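Local atomic coordinates of arsenite methyltransferase (Chlamydomonas reinhardtii, PDB entry 5EVJ), a protein that probably methylates trivalent arsenic, transferring methyl groups from S-adenosyl-L-methionine to yield methylated arsenicals. Residues A[72-77]-A[196-201]. The protein carries 15 engineered substitutions. Sequence-based numbering, arbitrary orientation.
Sequences WGCGNP and HFSDVY. Engineered in segment 72-77: W72 (natural residue Tyr).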
ATOM      1  N   TRP A  72      11.047 -11.437   6.074  1.00 63.60           N
ATOM      2  CA  TRP A  72      11.846 -10.393   5.381  1.00 80.87           C
ATOM      3  C   TRP A  72      11.034  -9.332   4.572  1.00 72.62           C
ATOM      4  O   TRP A  72      10.538  -9.590   3.462  1.00 61.54           O
ATOM      5  CB  TRP A  72      12.992 -11.025   4.545  1.00106.40           C
ATOM      6  CG  TRP A  72      13.842 -10.038   3.741  1.00138.95           C
ATOM      7  CD1 TRP A  72      14.834  -9.214   4.221  1.00136.17           C
ATOM      8  CD2 TRP A  72      13.771  -9.791   2.318  1.00153.46           C
ATOM      9  NE1 TRP A  72      15.370  -8.474   3.188  1.00148.09           N
ATOM     10  CE2 TRP A  72      14.738  -8.808   2.014  1.00154.54           C
ATOM     11  CE3 TRP A  72      12.976 -10.304   1.273  1.00150.82           C
ATOM     12  CZ2 TRP A  72      14.935  -8.329   0.704  1.00148.92           C
ATOM     13  CZ3 TRP A  72      13.176  -9.820  -0.030  1.00140.14           C
ATOM     14  CH2 TRP A  72      14.145  -8.843  -0.296  1.00139.34           C
ATOM     15  N   GLY A  73      10.924  -8.132   5.136  1.00 67.16           N
ATOM     16  CA  GLY A  73      10.337  -7.026   4.420  1.00 60.67           C
ATOM     17  C   GLY A  73      10.677  -5.661   4.966  1.00 61.68           C
ATOM     18  O   GLY A  73      11.063  -5.497   6.133  1.00 67.57           O
ATOM     19  N   CYS A  74      10.457  -4.663   4.119  1.00 59.82           N
ATOM     20  CA  CYS A  74      10.807  -3.267   4.423  1.00 61.83           C
ATOM     21  C   CYS A  74       9.650  -2.471   4.993  1.00 63.98           C
ATOM     22  O   CYS A  74       9.459  -1.305   4.644  1.00 63.12           O
ATOM     23  CB  CYS A  74      11.404  -2.541   3.198  1.00 57.27           C
ATOM     24  SG  CYS A  74      10.474  -2.540   1.630  1.00 56.90           S
ATOM     25  N   GLY A  75       8.881  -3.078   5.887  1.00 61.73           N
ATOM     26  CA  GLY A  75       7.769  -2.337   6.426  1.00 56.90           C
ATOM     27  C   GLY A  75       6.630  -3.135   6.986  1.00 61.55           C
ATOM     28  O   GLY A  75       6.735  -4.348   7.211  1.00 64.93           O
ATOM     29  N   ASN A  76       5.540  -2.414   7.234  1.00 64.72           N
ATOM     30  CA  ASN A  76       4.342  -2.966   7.828  1.00 56.26           C
ATOM     31  C   ASN A  76       3.178  -2.256   7.173  1.00 52.54           C
ATOM     32  O   ASN A  76       2.457  -1.515   7.854  1.00 60.55           O
ATOM     33  CB  ASN A  76       4.340  -2.739   9.344  1.00 61.62           C
ATOM     34  CG  ASN A  76       5.155  -3.794  10.097  1.00 68.12           C
ATOM     35  OD1 ASN A  76       4.903  -5.001   9.988  1.00 62.57           O
ATOM     36  ND2 ASN A  76       6.118  -3.344  10.875  1.00 60.49           N
ATOM     37  N   PRO A  77       2.987  -2.503   5.862  1.00 37.28           N
ATOM     38  CA  PRO A  77       2.027  -1.873   4.993  1.00 34.80           C
ATOM     39  C   PRO A  77       0.560  -2.345   5.159  1.00 32.36           C
ATOM     40  O   PRO A  77      -0.106  -2.494   4.162  1.00 34.63           O
ATOM     41  CB  PRO A  77       2.481  -2.349   3.601  1.00 28.38           C
ATOM     42  CG  PRO A  77       2.845  -3.777   3.846  1.00 32.48           C
ATOM     43  CD  PRO A  77       3.559  -3.702   5.206  1.00 37.19           C
ATOM     44  N   HIS A 196      -1.910  -0.175  -1.367  1.00 19.07           N
ATOM     45  CA  HIS A 196      -1.211   0.399  -0.258  1.00 19.41           C
ATOM     46  C   HIS A 196      -0.003  -0.527  -0.022  1.00 23.17           C
ATOM     47  O   HIS A 196      -0.157  -1.655   0.429  1.00 26.54           O
ATOM     48  CB  HIS A 196      -2.094   0.385   0.943  1.00 17.22           C
ATOM     49  CG  HIS A 196      -1.603   1.184   2.095  1.00 20.61           C
ATOM     50  ND1 HIS A 196      -0.627   0.723   2.966  1.00 24.12           N
ATOM     51  CD2 HIS A 196      -2.042   2.352   2.619  1.00 20.19           C
ATOM     52  CE1 HIS A 196      -0.452   1.594   3.940  1.00 20.30           C
ATOM     53  NE2 HIS A 196      -1.256   2.613   3.722  1.00 21.91           N
ATOM     54  N   PHE A 197       1.201  -0.041  -0.258  1.00 22.71           N
ATOM     55  CA  PHE A 197       2.365  -0.940  -0.286  1.00 24.74           C
ATOM     56  C   PHE A 197       3.685  -0.205  -0.025  1.00 26.18           C
ATOM     57  O   PHE A 197       3.773   1.023  -0.211  1.00 26.69           O
ATOM     58  CB  PHE A 197       2.373  -1.665  -1.632  1.00 23.64           C
ATOM     59  CG  PHE A 197       2.914  -0.875  -2.758  1.00 20.85           C
ATOM     60  CD1 PHE A 197       2.212   0.189  -3.301  1.00 21.11           C
ATOM     61  CD2 PHE A 197       4.130  -1.252  -3.328  1.00 21.31           C
ATOM     62  CE1 PHE A 197       2.712   0.911  -4.404  1.00 18.54           C
ATOM     63  CE2 PHE A 197       4.640  -0.595  -4.411  1.00 18.57           C
ATOM     64  CZ  PHE A 197       3.942   0.516  -4.942  1.00 22.84           C
ATOM     65  N   SER A 198       4.673  -0.929   0.467  1.00 25.99           N
ATOM     66  CA  SER A 198       5.957  -0.342   0.746  1.00 30.45           C
ATOM     67  C   SER A 198       6.986  -0.996  -0.145  1.00 30.88           C
ATOM     68  O   SER A 198       6.866  -2.177  -0.510  1.00 32.01           O
ATOM     69  CB  SER A 198       6.333  -0.490   2.237  1.00 34.42           C
ATOM     70  OG  SER A 198       6.334  -1.870   2.594  1.00 41.58           O
ATOM     71  N   ASP A 199       7.966  -0.212  -0.549  1.00 26.66           N
ATOM     72  CA  ASP A 199       9.010  -0.754  -1.381  1.00 28.50           C
ATOM     73  C   ASP A 199      10.187   0.202  -1.320  1.00 26.32           C
ATOM     74  O   ASP A 199      10.145   1.262  -0.649  1.00 25.72           O
ATOM     75  CB  ASP A 199       8.515  -1.003  -2.820  1.00 30.83           C
ATOM     76  CG  ASP A 199       9.227  -2.212  -3.501  1.00 34.37           C
ATOM     77  OD1 ASP A 199      10.388  -2.480  -3.157  1.00 32.04           O
ATOM     78  OD2 ASP A 199       8.648  -2.913  -4.385  1.00 36.87           O
ATOM     79  N   VAL A 200      11.255  -0.164  -1.990  1.00 27.05           N
ATOM     80  CA  VAL A 200      12.443   0.683  -1.946  1.00 32.61           C
ATOM     81  C   VAL A 200      12.586   1.492  -3.235  1.00 29.44           C
ATOM     82  O   VAL A 200      12.427   0.976  -4.328  1.00 25.27           O
ATOM     83  CB  VAL A 200      13.687  -0.155  -1.669  1.00 38.31           C
ATOM     84  CG1 VAL A 200      14.927   0.718  -1.811  1.00 42.06           C
ATOM     85  CG2 VAL A 200      13.611  -0.723  -0.262  1.00 34.42           C
ATOM     86  N   TYR A 201      12.850   2.775  -3.099  1.00 31.24           N
ATOM     87  CA  TYR A 201      13.041   3.664  -4.275  1.00 31.44           C
ATOM     88  C   TYR A 201      14.348   4.431  -4.158  1.00 30.65           C
ATOM     89  O   TYR A 201      14.970   4.462  -3.054  1.00 31.22           O
ATOM     90  CB  TYR A 201      11.859   4.665  -4.368  1.00 27.34           C
ATOM     91  CG  TYR A 201      10.555   3.917  -4.503  1.00 27.29           C
ATOM     92  CD1 TYR A 201       9.851   3.503  -3.360  1.00 26.10           C
ATOM     93  CD2 TYR A 201      10.044   3.554  -5.764  1.00 26.39           C
ATOM     94  CE1 TYR A 201       8.692   2.750  -3.464  1.00 22.31           C
ATOM     95  CE2 TYR A 201       8.867   2.779  -5.870  1.00 24.80           C
ATOM     96  CZ  TYR A 201       8.219   2.398  -4.690  1.00 24.61           C
ATOM     97  OH  TYR A 201       7.050   1.696  -4.736  1.00 26.29           O
TER
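C74 reaches from the loop 72-77 onto the backbone of strand 196-201. Its SG rests 3.8 Å from D199 CA and 4.1 Å from V200 CG2, a sulfur-to-methyl contact, while its remaining valence is taken by the disulfide to C170. S198, whose CB is directed toward the loop, fits between C74 and P77. From that CB, 4.0 Å from C74 O, the side chain runs to OG, which with chi1 at 58° is 3.8 Å from C74 O, too long for a hydrogen bond, and 4.0 Å from P77 CB. P77 meets the strand through the CB-CG end of its ring, CB lying 4.1 Å from F197 CA. At the end of the contact, H196 ND1 gives a weak, bent hydrogen bond to P77 O (3.5 Å, 135° at the hydrogen). From C74 to P77 the chain runs nearly antiparallel to H196-V200, and G75 O accepts hydrogen bonds from the side chains of N169 (ND2) and R96 (NH1). The contact thus lays the loop preceding strand 86-90 along strand 193-202 in the central sheet of a Rossmann-like methyltransferase fold, tied by the C74-C170 disulfide to the chain just past neighbouring strand 163-169.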